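Local coordinates for exosome complex exonuclease RRP46 homolog (PDB 3HKM), which probably serves in the exosome, binds double-stranded DNA and single-stranded RNA, and shows hydrolytic DNase and phosphorolytic RNase activity in vitro, at residues N10-R15 and I212-A217; P49-R52 and N56-K59; K78-T83 and S114-A119; A119-C124 and D224-T229. All blocks are in the same frame, centred on the assembly; numbering follows the deposited sequence.

Contact 1 (N10-R15 and I212-A217); sequences NPNQLR and IERGLA
Arg214 reaches from helix 205-229 to Pro11 and Asn12 in the N-terminal loop. From CB the chain first leaves the helix, with CG anti to the backbone N (chi1 -163°), and it bends at chi2. NE is the first atom to come close to the loop, beside CB of Asn12, and CZ follows on the same side. NH1 lies 3.7 Å from Pro11 CB. NH2 ends 2.8 Å from the backbone N of Asn12, an approach of two nitrogens whose nature is not decided. The whole approach of the guanidinium to Asn12 CB is too tight for its details to be trusted. Pro11 O lies over one face of the guanidinium. The Asn12 amide plane stands 77° from the guanidinium plane. The loop is a type I turn, in which Gln13 N donates to Asn10 O over 2.8 Å, and the Gln13 side chain returns to Asn10 N through OE1. Arg214 also touches Val151 and Leu153 of strand 151-153. Cutting Arg214 back to an alanine is likely to strip Pro11 and Asn12 of the cover that the guanidinium gives them. The chemistry of this surface contact is consistent with a charged group laid against the turn, its exact placement uncertain.

Contact 2 (P49-R52 and N56-K59); sequences PGTR and NPEK
Thr51 OG1 is hydrogen-bonded to ND2 of Asn99 and also lies against the ring of Pro57. It stands 3.3 Å from Pro57 CG and about as far from Pro57 CA. The hydroxyl is thus held by a polar partner just before strand 100-110 while carbon atoms close in from the 56-59 side. The rest of the Thr51 side chain meets the same ring. CB is 3.4 Å from Pro57 CD, and CG2 is 3.4 Å from that same CD. Both carbon pairs are tighter than usual. The first torsion of Thr51 is strained too, with chi1 at -31°, well off a staggered position. Pro57 has a phi of 19°, unusual for proline, and its neighbours are crowded, so the fine detail here is doubtful. A glycine in place of Thr51 would probably leave Asn99 without its hydroxyl partner and open a gap beside the Pro57 ring. Close by, Gly50 pairs with Asn99 through the backbone, and Gly50 O takes a hydrogen bond from Thr101 OG1. These bonds tie the first arm of the loop to Asn99 and to the start of strand 100-110. The arrangement belongs to a connection that steps over one strand: the loop leaves strand 38-49, passes the end of its neighbour 100-110, and enters strand 61-67 in the mixed sheet of the RNase PH domain.

Contact 3 (K78-T83 and S114-A119); sequences KEYEMT and SLLPCA
Tyr80 is the first residue along 78-83 to touch Leu116. Its ring lies flat against the leucine. Leu116 CB sits over the centre of one ring face in a CH-pi contact, 3.9 Å from the centroid and 9° off the normal. Leu116 CG approaches one side of the same face, 3.6 Å from Tyr80 CD1. The leucine runs along the ring because its CG is anti to the backbone N (chi1 -160°). At the far end of the ring, Tyr80 OH meets a water at 3.2 Å. That water accepts a hydrogen bond from Leu116 N at 3.0 Å, so it bridges the phenol to the first turn of helix 115-130. Helix 77-91, which carries Tyr80, links the parallel neighbours 61-67 and 100-110 in a beta-alpha-beta crossover of the RNase PH fold. Helix 115-130 packs beside it, and His168 of strand 165-172 touches both Tyr80 and Leu116. Next comes Glu81, which faces the sheet instead: its OE1 is hydrogen-bonded to Trp66 N on strand 61-67. One turn after Tyr80, buried Thr83 adds a methyl contact, with CG2 3.9 Å from Leu116 CD1. Its hydroxyl is turned back along its own helix, and OG1 lies 2.9 Å from Glu79 O.

Contact 4 (A119-C124 and D224-T229); sequences AINACC and DFMRTT
Met226 pushes its methyl end between Asn121 and Cys124 of helix 115-130. CE comes closest to a backbone atom, 3.6 Å from Asn121 O. It also lies 4.0 Å from Asn121 CA and 4.1 Å from Cys124 CB. One atom back, Met226 SD lies 3.8 Å from Cys124 SG, so two sulfurs pack side by side. The methionine spans the space between the helices because its chain is extended beyond CG, with chi2 at 178° and chi3 at -179°. Cys124 turns its sulfur to this side with SG anti to the backbone N (chi1 175°). Asn121 and Met226 cross at about a right angle. All three residues are buried, and the contact is van der Waals packing of the methionine end against a backbone carbonyl, carbon and sulfur, with no hydrogen bond across it. In the next shell, Trp33 of strand 29-35 touches both Met226 and Asn121. Leu137 covers Met226 and Cys124, and Val139 of strand 138-145 also reaches Met226. Next to Met226, Phe225 makes a T-shaped stack with Phe17 and meets the Trp33 ring, so this part of helix 205-229 packs on strands 17-21 and 29-35 of the mixed sheet. The arrangement is a helix-to-helix contact within the alpha/beta core of the RNase PH fold, where the long C-terminal helix closes onto the central helix 115-130 beside residues from both sheets.

Contact 2 lies at one end of the molecule and contact 1 at the other, with centres about 39 Å apart on opposite sides of the chain's centre. Contacts 3 and 4 are the buried ones, with centres about 15 Å apart. They share helix 115-130 and Ala119. Contact 4 also shares helix 205-229 with contact 1. Along the chain, contacts 2, 3 and 4 come in series. Contacts 2 and 3 are nested inside the loop closed by contact 1, which crosses contact 4. Contact 1 touches contact 3 where Arg15 packs on Ser114. The C-terminal helix thus joins the N-terminal loop and the central helix in one compact domain.

Contact 1 (N10-R15 and I212-A217)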
loop_
_atom_site.group_PDB
_atom_site.type_symbol
_atom_site.label_atom_id
_atom_site.label_comp_id
_atom_site.label_asym_id
_atom_site.label_seq_id
_atom_site.Cartn_x
_atom_site.Cartn_y
_atom_site.Cartn_z
ATOM N N ASN A 10 -1.249 -2.113 -21.611
ATOM C CA ASN A 10 0.073 -1.677 -22.046
ATOM C C ASN A 10 0.945 -1.356 -20.830
ATOM O O ASN A 10 0.426 -1.129 -19.732
ATOM C CB ASN A 10 -0.016 -0.499 -23.025
ATOM C CG ASN A 10 -0.623 0.741 -22.400
ATOM O OD1 ASN A 10 -0.142 1.235 -21.381
ATOM N ND2 ASN A 10 -1.683 1.258 -23.019
ATOM N N PRO A 11 2.273 -1.363 -21.017
ATOM C CA PRO A 11 3.249 -1.225 -19.933
ATOM C C PRO A 11 2.905 -0.224 -18.822
ATOM O O PRO A 11 3.075 -0.567 -17.657
ATOM C CB PRO A 11 4.513 -0.818 -20.679
ATOM C CG PRO A 11 4.413 -1.584 -21.941
ATOM C CD PRO A 11 2.947 -1.574 -22.313
ATOM N N ASN A 12 2.441 0.976 -19.150
ATOM C CA ASN A 12 2.193 1.968 -18.101
ATOM C C ASN A 12 0.767 1.958 -17.569
ATOM O O ASN A 12 0.374 2.858 -16.823
ATOM C CB ASN A 12 2.598 3.385 -18.542
ATOM C CG ASN A 12 1.671 3.967 -19.589
ATOM O OD1 ASN A 12 0.455 4.026 -19.399
ATOM N ND2 ASN A 12 2.245 4.420 -20.703
ATOM N N GLN A 13 0.005 0.929 -17.941
ATOM C CA GLN A 13 -1.406 0.866 -17.584
ATOM C C GLN A 13 -1.649 0.217 -16.221
ATOM O O GLN A 13 -1.221 -0.914 -15.973
ATOM C CB GLN A 13 -2.200 0.136 -18.666
ATOM C CG GLN A 13 -3.701 0.391 -18.620
ATOM C CD GLN A 13 -4.386 0.026 -19.933
ATOM O OE1 GLN A 13 -3.719 -0.297 -20.926
ATOM N NE2 GLN A 13 -5.718 0.080 -19.947
ATOM N N LEU A 14 -2.339 0.950 -15.349
ATOM C CA LEU A 14 -2.797 0.431 -14.070
ATOM C C LEU A 14 -4.093 -0.362 -14.261
ATOM O O LEU A 14 -4.968 0.035 -15.029
ATOM C CB LEU A 14 -3.024 1.583 -13.085
ATOM C CG LEU A 14 -1.837 2.518 -12.845
ATOM C CD1 LEU A 14 -2.226 3.692 -11.951
ATOM C CD2 LEU A 14 -0.680 1.734 -12.242
ATOM N N ARG A 15 -4.217 -1.491 -13.576
ATOM C CA ARG A 15 -5.452 -2.252 -13.676
ATOM C C ARG A 15 -6.556 -1.425 -13.016
ATOM O O ARG A 15 -6.266 -0.535 -12.213
ATOM C CB ARG A 15 -5.296 -3.640 -13.052
ATOM C CG ARG A 15 -5.391 -3.678 -11.550
ATOM C CD ARG A 15 -4.173 -4.376 -10.940
ATOM N NE ARG A 15 -4.132 -5.816 -11.121
ATOM C CZ ARG A 15 -3.441 -6.630 -10.330
ATOM N NH1 ARG A 15 -2.732 -6.140 -9.318
ATOM N NH2 ARG A 15 -3.459 -7.932 -10.546
ATOM N N ILE A 212 11.000 4.316 -11.187
ATOM C CA ILE A 212 10.574 5.503 -10.459
ATOM C C ILE A 212 10.017 6.555 -11.411
ATOM O O ILE A 212 9.012 7.199 -11.112
ATOM C CB ILE A 212 11.703 6.088 -9.567
ATOM C CG1 ILE A 212 12.897 6.521 -10.410
ATOM C CG2 ILE A 212 12.146 5.071 -8.526
ATOM C CD1 ILE A 212 14.179 6.673 -9.605
ATOM N N GLU A 213 10.670 6.717 -12.558
ATOM C CA GLU A 213 10.197 7.612 -13.607
ATOM C C GLU A 213 8.793 7.220 -14.056
ATOM O O GLU A 213 7.891 8.053 -14.155
ATOM C CB GLU A 213 11.132 7.542 -14.816
ATOM C CG GLU A 213 10.469 7.954 -16.120
ATOM C CD GLU A 213 10.964 7.157 -17.317
ATOM O OE1 GLU A 213 12.186 7.188 -17.607
ATOM O OE2 GLU A 213 10.117 6.509 -17.976
ATOM N N ARG A 214 8.625 5.936 -14.338
ATOM C CA ARG A 214 7.373 5.425 -14.862
ATOM C C ARG A 214 6.292 5.492 -13.789
ATOM O O ARG A 214 5.219 6.036 -14.013
ATOM C CB ARG A 214 7.567 3.987 -15.345
ATOM C CG ARG A 214 6.483 3.474 -16.272
ATOM C CD ARG A 214 6.662 4.054 -17.661
ATOM N NE ARG A 214 5.611 3.624 -18.577
ATOM C CZ ARG A 214 5.685 2.529 -19.327
ATOM N NH1 ARG A 214 6.756 1.745 -19.263
ATOM N NH2 ARG A 214 4.686 2.216 -20.143
ATOM N N GLY A 215 6.583 4.932 -12.621
ATOM C CA GLY A 215 5.624 4.903 -11.534
ATOM C C GLY A 215 5.112 6.281 -11.179
ATOM O O GLY A 215 3.916 6.488 -11.049
ATOM N N LEU A 216 6.024 7.233 -11.031
ATOM C CA LEU A 216 5.656 8.597 -10.665
ATOM C C LEU A 216 4.561 9.177 -11.554
ATOM O O LEU A 216 3.517 9.595 -11.059
ATOM C CB LEU A 216 6.876 9.512 -10.708
ATOM C CG LEU A 216 6.620 10.934 -10.218
ATOM C CD1 LEU A 216 6.458 10.956 -8.704
ATOM C CD2 LEU A 216 7.749 11.851 -10.658
ATOM N N ALA A 217 4.805 9.211 -12.860
ATOM C CA ALA A 217 3.864 9.802 -13.817
ATOM C C ALA A 217 2.543 9.039 -13.917
ATOM O O ALA A 217 1.565 9.546 -14.471
ATOM C CB ALA A 217 4.508 9.927 -15.191
#

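Contact 2 (P49-R52 and N56-K59)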
loop_
_atom_site.group_PDB
_atom_site.type_symbol
_atom_site.label_atom_id
_atom_site.label_comp_id
_atom_site.label_asym_id
_atom_site.label_seq_id
_atom_site.Cartn_x
_atom_site.Cartn_y
_atom_site.Cartn_z
ATOM N N PRO A 49 -6.817 6.717 23.032
ATOM C CA PRO A 49 -5.957 7.119 24.157
ATOM C C PRO A 49 -5.122 5.966 24.723
ATOM O O PRO A 49 -5.618 4.853 24.872
ATOM C CB PRO A 49 -6.959 7.599 25.210
ATOM C CG PRO A 49 -8.132 8.093 24.413
ATOM C CD PRO A 49 -8.196 7.231 23.170
ATOM N N GLY A 50 -3.865 6.242 25.043
ATOM C CA GLY A 50 -3.008 5.249 25.668
ATOM C C GLY A 50 -1.928 4.733 24.738
ATOM O O GLY A 50 -2.086 4.750 23.522
ATOM N N THR A 51 -0.826 4.267 25.315
ATOM C CA THR A 51 0.300 3.781 24.525
ATOM C C THR A 51 0.902 2.502 25.109
ATOM O O THR A 51 1.275 2.459 26.288
ATOM C CB THR A 51 1.422 4.840 24.427
ATOM O OG1 THR A 51 0.864 6.160 24.467
ATOM C CG2 THR A 51 2.219 4.661 23.145
ATOM N N ARG A 52 0.989 1.466 24.275
ATOM C CA ARG A 52 1.711 0.240 24.616
ATOM C C ARG A 52 2.885 0.555 25.537
ATOM O O ARG A 52 3.574 1.557 25.353
ATOM C CB ARG A 52 2.224 -0.451 23.347
ATOM C CG ARG A 52 1.129 -0.997 22.447
ATOM C CD ARG A 52 0.193 -1.900 23.230
ATOM N NE ARG A 52 -0.244 -3.061 22.456
ATOM C CZ ARG A 52 -1.456 -3.199 21.925
ATOM N NH1 ARG A 52 -2.365 -2.247 22.084
ATOM N NH2 ARG A 52 -1.760 -4.292 21.236
ATOM N N ASN A 56 6.376 5.192 23.204
ATOM C CA ASN A 56 6.899 6.477 23.716
ATOM C C ASN A 56 5.952 7.519 24.374
ATOM O O ASN A 56 6.417 8.553 24.849
ATOM C CB ASN A 56 7.706 7.154 22.592
ATOM C CG ASN A 56 8.102 8.593 22.917
ATOM O OD1 ASN A 56 8.423 8.928 24.058
ATOM N ND2 ASN A 56 8.102 9.444 21.901
ATOM N N PRO A 57 4.656 7.212 24.504
ATOM C CA PRO A 57 3.534 8.138 24.704
ATOM C C PRO A 57 3.694 9.637 24.360
ATOM O O PRO A 57 2.701 10.359 24.449
ATOM C CB PRO A 57 3.233 7.959 26.192
ATOM C CG PRO A 57 3.495 6.477 26.416
ATOM C CD PRO A 57 4.440 5.999 25.309
ATOM N N GLU A 58 4.883 10.096 23.978
ATOM C CA GLU A 58 5.080 11.502 23.628
ATOM C C GLU A 58 4.648 11.773 22.184
ATOM O O GLU A 58 4.310 12.905 21.826
ATOM C CB GLU A 58 6.539 11.913 23.827
ATOM C CG GLU A 58 7.127 11.556 25.194
ATOM C CD GLU A 58 6.602 12.426 26.333
ATOM O OE1 GLU A 58 6.891 12.099 27.505
ATOM O OE2 GLU A 58 5.906 13.433 26.071
ATOM N N LYS A 59 4.675 10.725 21.363
ATOM C CA LYS A 59 4.214 10.790 19.978
ATOM C C LYS A 59 3.107 9.756 19.765
ATOM O O LYS A 59 2.999 8.796 20.533
ATOM C CB LYS A 59 5.376 10.516 19.016
ATOM C CG LYS A 59 6.361 11.664 18.854
ATOM C CD LYS A 59 7.575 11.240 18.027
ATOM C CE LYS A 59 8.451 10.232 18.772
ATOM N NZ LYS A 59 9.285 10.856 19.845
#

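Contact 3 (K78-T83 and S114-A119)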
loop_
_atom_site.group_PDB
_atom_site.type_symbol
_atom_site.label_atom_id
_atom_site.label_comp_id
_atom_site.label_asym_id
_atom_site.label_seq_id
_atom_site.Cartn_x
_atom_site.Cartn_y
_atom_site.Cartn_z
ATOM N N LYS A 78 4.706 -11.435 6.266
ATOM C CA LYS A 78 5.134 -10.833 7.530
ATOM C C LYS A 78 6.249 -9.814 7.304
ATOM O O LYS A 78 6.560 -9.007 8.182
ATOM C CB LYS A 78 5.525 -11.892 8.577
ATOM C CG LYS A 78 6.989 -12.271 8.579
ATOM C CD LYS A 78 7.427 -12.841 9.925
ATOM C CE LYS A 78 7.408 -14.368 9.953
ATOM N NZ LYS A 78 6.032 -14.924 10.066
ATOM N N GLU A 79 6.845 -9.837 6.118
ATOM C CA GLU A 79 7.746 -8.763 5.740
ATOM C C GLU A 79 6.888 -7.651 5.150
ATOM O O GLU A 79 7.206 -6.469 5.272
ATOM C CB GLU A 79 8.791 -9.247 4.739
ATOM C CG GLU A 79 8.230 -9.608 3.383
ATOM C CD GLU A 79 9.195 -10.433 2.565
ATOM O OE1 GLU A 79 9.084 -10.418 1.313
ATOM O OE2 GLU A 79 10.062 -11.095 3.187
ATOM N N TYR A 80 5.787 -8.046 4.519
ATOM C CA TYR A 80 4.814 -7.087 4.018
ATOM C C TYR A 80 4.226 -6.311 5.184
ATOM O O TYR A 80 4.050 -5.094 5.108
ATOM C CB TYR A 80 3.696 -7.790 3.241
ATOM C CG TYR A 80 4.102 -8.265 1.864
ATOM C CD1 TYR A 80 5.332 -7.906 1.317
ATOM C CD2 TYR A 80 3.243 -9.047 1.095
ATOM C CE1 TYR A 80 5.707 -8.329 0.054
ATOM C CE2 TYR A 80 3.607 -9.470 -0.172
ATOM C CZ TYR A 80 4.839 -9.108 -0.686
ATOM O OH TYR A 80 5.209 -9.529 -1.945
ATOM N N GLU A 81 3.922 -7.031 6.262
ATOM C CA GLU A 81 3.389 -6.437 7.483
ATOM C C GLU A 81 4.354 -5.379 7.990
ATOM O O GLU A 81 3.936 -4.297 8.426
ATOM C CB GLU A 81 3.186 -7.514 8.553
ATOM C CG GLU A 81 2.737 -6.993 9.912
ATOM C CD GLU A 81 2.528 -8.108 10.937
ATOM O OE1 GLU A 81 1.457 -8.142 11.581
ATOM O OE2 GLU A 81 3.427 -8.959 11.090
ATOM N N MET A 82 5.647 -5.709 7.909
ATOM C CA MET A 82 6.736 -4.842 8.353
ATOM C C MET A 82 6.865 -3.605 7.470
ATOM O O MET A 82 6.902 -2.480 7.963
ATOM C CB MET A 82 8.054 -5.630 8.369
ATOM C CG MET A 82 9.208 -4.960 9.109
ATOM S SD MET A 82 10.029 -3.623 8.195
ATOM C CE MET A 82 10.581 -4.493 6.722
ATOM N N THR A 83 6.927 -3.813 6.159
ATOM C CA THR A 83 7.050 -2.697 5.233
ATOM C C THR A 83 5.881 -1.736 5.400
ATOM O O THR A 83 6.074 -0.523 5.492
ATOM C CB THR A 83 7.138 -3.175 3.769
ATOM O OG1 THR A 83 8.141 -4.192 3.657
ATOM C CG2 THR A 83 7.497 -2.015 2.853
ATOM N N SER A 114 0.776 -7.603 -7.103
ATOM C CA SER A 114 0.959 -6.284 -6.485
ATOM C C SER A 114 0.221 -6.162 -5.147
ATOM O O SER A 114 -0.457 -5.169 -4.889
ATOM C CB SER A 114 0.550 -5.161 -7.446
ATOM O OG SER A 114 1.452 -5.070 -8.530
ATOM N N LEU A 115 0.366 -7.177 -4.300
ATOM C CA LEU A 115 -0.367 -7.248 -3.035
ATOM C C LEU A 115 0.076 -6.203 -2.005
ATOM O O LEU A 115 -0.751 -5.626 -1.303
ATOM C CB LEU A 115 -0.265 -8.651 -2.430
ATOM C CG LEU A 115 -1.157 -8.882 -1.208
ATOM C CD1 LEU A 115 -2.619 -8.611 -1.554
ATOM C CD2 LEU A 115 -0.981 -10.291 -0.650
ATOM N N LEU A 116 1.375 -5.958 -1.911
ATOM C CA LEU A 116 1.867 -4.989 -0.941
ATOM C C LEU A 116 1.530 -3.555 -1.390
ATOM O O LEU A 116 1.076 -2.735 -0.579
ATOM C CB LEU A 116 3.365 -5.184 -0.698
ATOM C CG LEU A 116 4.001 -4.617 0.575
ATOM C CD1 LEU A 116 5.038 -3.556 0.263
ATOM C CD2 LEU A 116 2.956 -4.115 1.574
ATOM N N PRO A 117 1.748 -3.241 -2.680
ATOM C CA PRO A 117 1.299 -1.927 -3.154
ATOM C C PRO A 117 -0.213 -1.745 -3.000
ATOM O O PRO A 117 -0.665 -0.652 -2.664
ATOM C CB PRO A 117 1.689 -1.944 -4.635
ATOM C CG PRO A 117 2.856 -2.842 -4.697
ATOM C CD PRO A 117 2.567 -3.934 -3.690
ATOM N N CYS A 118 -0.987 -2.799 -3.236
ATOM C CA CYS A 118 -2.433 -2.719 -3.063
ATOM C C CYS A 118 -2.789 -2.470 -1.594
ATOM O O CYS A 118 -3.590 -1.574 -1.281
ATOM C CB CYS A 118 -3.115 -3.992 -3.565
ATOM S SG CYS A 118 -4.924 -4.005 -3.393
ATOM N N ALA A 119 -2.190 -3.258 -0.698
ATOM C CA ALA A 119 -2.437 -3.121 0.738
ATOM C C ALA A 119 -2.050 -1.737 1.243
ATOM O O ALA A 119 -2.719 -1.173 2.100
ATOM C CB ALA A 119 -1.692 -4.202 1.513
HETATM O O HOH W 1 3.107 -7.699 -3.599
#

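Contact 4 (A119-C124 and D224-T229)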
loop_
_atom_site.group_PDB
_atom_site.type_symbol
_atom_site.label_atom_id
_atom_site.label_comp_id
_atom_site.label_asym_id
_atom_site.label_seq_id
_atom_site.Cartn_x
_atom_site.Cartn_y
_atom_site.Cartn_z
ATOM N N ALA A 119 -2.190 -3.258 -0.698
ATOM C CA ALA A 119 -2.437 -3.121 0.738
ATOM C C ALA A 119 -2.050 -1.737 1.243
ATOM O O ALA A 119 -2.719 -1.173 2.100
ATOM C CB ALA A 119 -1.692 -4.202 1.513
ATOM N N ILE A 120 -0.965 -1.194 0.700
ATOM C CA ILE A 120 -0.527 0.162 1.006
ATOM C C ILE A 120 -1.581 1.223 0.643
ATOM O O ILE A 120 -1.984 2.025 1.479
ATOM C CB ILE A 120 0.829 0.461 0.311
ATOM C CG1 ILE A 120 1.929 -0.407 0.948
ATOM C CG2 ILE A 120 1.180 1.945 0.407
ATOM C CD1 ILE A 120 3.327 -0.119 0.442
ATOM N N ASN A 121 -2.013 1.224 -0.613
ATOM C CA ASN A 121 -3.048 2.141 -1.083
ATOM C C ASN A 121 -4.347 2.015 -0.292
ATOM O O ASN A 121 -4.976 3.012 0.066
ATOM C CB ASN A 121 -3.340 1.875 -2.557
ATOM C CG ASN A 121 -2.137 2.115 -3.439
ATOM O OD1 ASN A 121 -1.894 1.371 -4.384
ATOM N ND2 ASN A 121 -1.378 3.153 -3.133
ATOM N N ALA A 122 -4.753 0.773 -0.056
ATOM C CA ALA A 122 -5.930 0.466 0.748
ATOM C C ALA A 122 -5.859 1.143 2.111
ATOM O O ALA A 122 -6.843 1.696 2.600
ATOM C CB ALA A 122 -6.040 -1.033 0.921
ATOM N N CYS A 123 -4.681 1.078 2.722
ATOM C CA CYS A 123 -4.476 1.558 4.079
ATOM C C CYS A 123 -4.412 3.062 4.115
ATOM O O CYS A 123 -4.830 3.678 5.094
ATOM C CB CYS A 123 -3.205 0.960 4.678
ATOM S SG CYS A 123 -3.447 -0.703 5.318
ATOM N N CYS A 124 -3.881 3.658 3.054
ATOM C CA CYS A 124 -3.859 5.116 2.956
ATOM C C CYS A 124 -5.277 5.659 2.863
ATOM O O CYS A 124 -5.585 6.713 3.420
ATOM C CB CYS A 124 -3.049 5.585 1.750
ATOM S SG CYS A 124 -3.123 7.380 1.504
ATOM N N ASP A 224 -5.493 11.012 -7.601
ATOM C CA ASP A 224 -6.671 11.719 -8.115
ATOM C C ASP A 224 -7.941 10.970 -7.696
ATOM O O ASP A 224 -8.991 11.571 -7.496
ATOM C CB ASP A 224 -6.641 11.832 -9.649
ATOM C CG ASP A 224 -5.574 12.804 -10.172
ATOM O OD1 ASP A 224 -4.942 13.533 -9.373
ATOM O OD2 ASP A 224 -5.374 12.833 -11.410
ATOM N N PHE A 225 -7.829 9.649 -7.586
ATOM C CA PHE A 225 -8.906 8.782 -7.106
ATOM C C PHE A 225 -9.151 9.025 -5.609
ATOM O O PHE A 225 -10.290 9.260 -5.174
ATOM C CB PHE A 225 -8.518 7.318 -7.371
ATOM C CG PHE A 225 -9.573 6.304 -6.981
ATOM C CD1 PHE A 225 -10.797 6.261 -7.629
ATOM C CD2 PHE A 225 -9.310 5.362 -6.000
ATOM C CE1 PHE A 225 -11.753 5.319 -7.286
ATOM C CE2 PHE A 225 -10.263 4.415 -5.650
ATOM C CZ PHE A 225 -11.490 4.398 -6.291
ATOM N N MET A 226 -8.072 8.966 -4.829
ATOM C CA MET A 226 -8.114 9.301 -3.409
ATOM C C MET A 226 -8.630 10.720 -3.154
ATOM O O MET A 226 -9.420 10.941 -2.238
ATOM C CB MET A 226 -6.728 9.148 -2.776
ATOM C CG MET A 226 -6.215 7.713 -2.704
ATOM S SD MET A 226 -4.550 7.576 -2.008
ATOM C CE MET A 226 -4.277 5.815 -2.118
ATOM N N ARG A 227 -8.185 11.679 -3.958
ATOM C CA ARG A 227 -8.524 13.080 -3.706
ATOM C C ARG A 227 -9.939 13.493 -4.142
ATOM O O ARG A 227 -10.516 14.445 -3.610
ATOM C CB ARG A 227 -7.475 14.000 -4.333
ATOM C CG ARG A 227 -6.143 14.018 -3.585
ATOM C CD ARG A 227 -6.045 15.186 -2.612
ATOM N NE ARG A 227 -4.851 15.108 -1.774
ATOM C CZ ARG A 227 -3.618 15.113 -2.259
ATOM N NH1 ARG A 227 -3.434 15.192 -3.567
ATOM N NH2 ARG A 227 -2.570 15.034 -1.446
ATOM N N THR A 228 -10.504 12.786 -5.107
ATOM C CA THR A 228 -11.832 13.142 -5.582
ATOM C C THR A 228 -12.866 12.060 -5.287
ATOM O O THR A 228 -13.614 12.158 -4.320
ATOM C CB THR A 228 -11.823 13.472 -7.086
ATOM O OG1 THR A 228 -10.997 14.621 -7.308
ATOM C CG2 THR A 228 -13.227 13.777 -7.566
ATOM N N THR A 229 -12.898 11.031 -6.123
ATOM C CA THR A 229 -13.898 9.975 -6.015
ATOM C C THR A 229 -14.117 9.498 -4.576
ATOM O O THR A 229 -15.261 9.394 -4.117
ATOM C CB THR A 229 -13.515 8.777 -6.901
ATOM O OG1 THR A 229 -13.194 9.247 -8.215
ATOM C CG2 THR A 229 -14.654 7.774 -6.975
#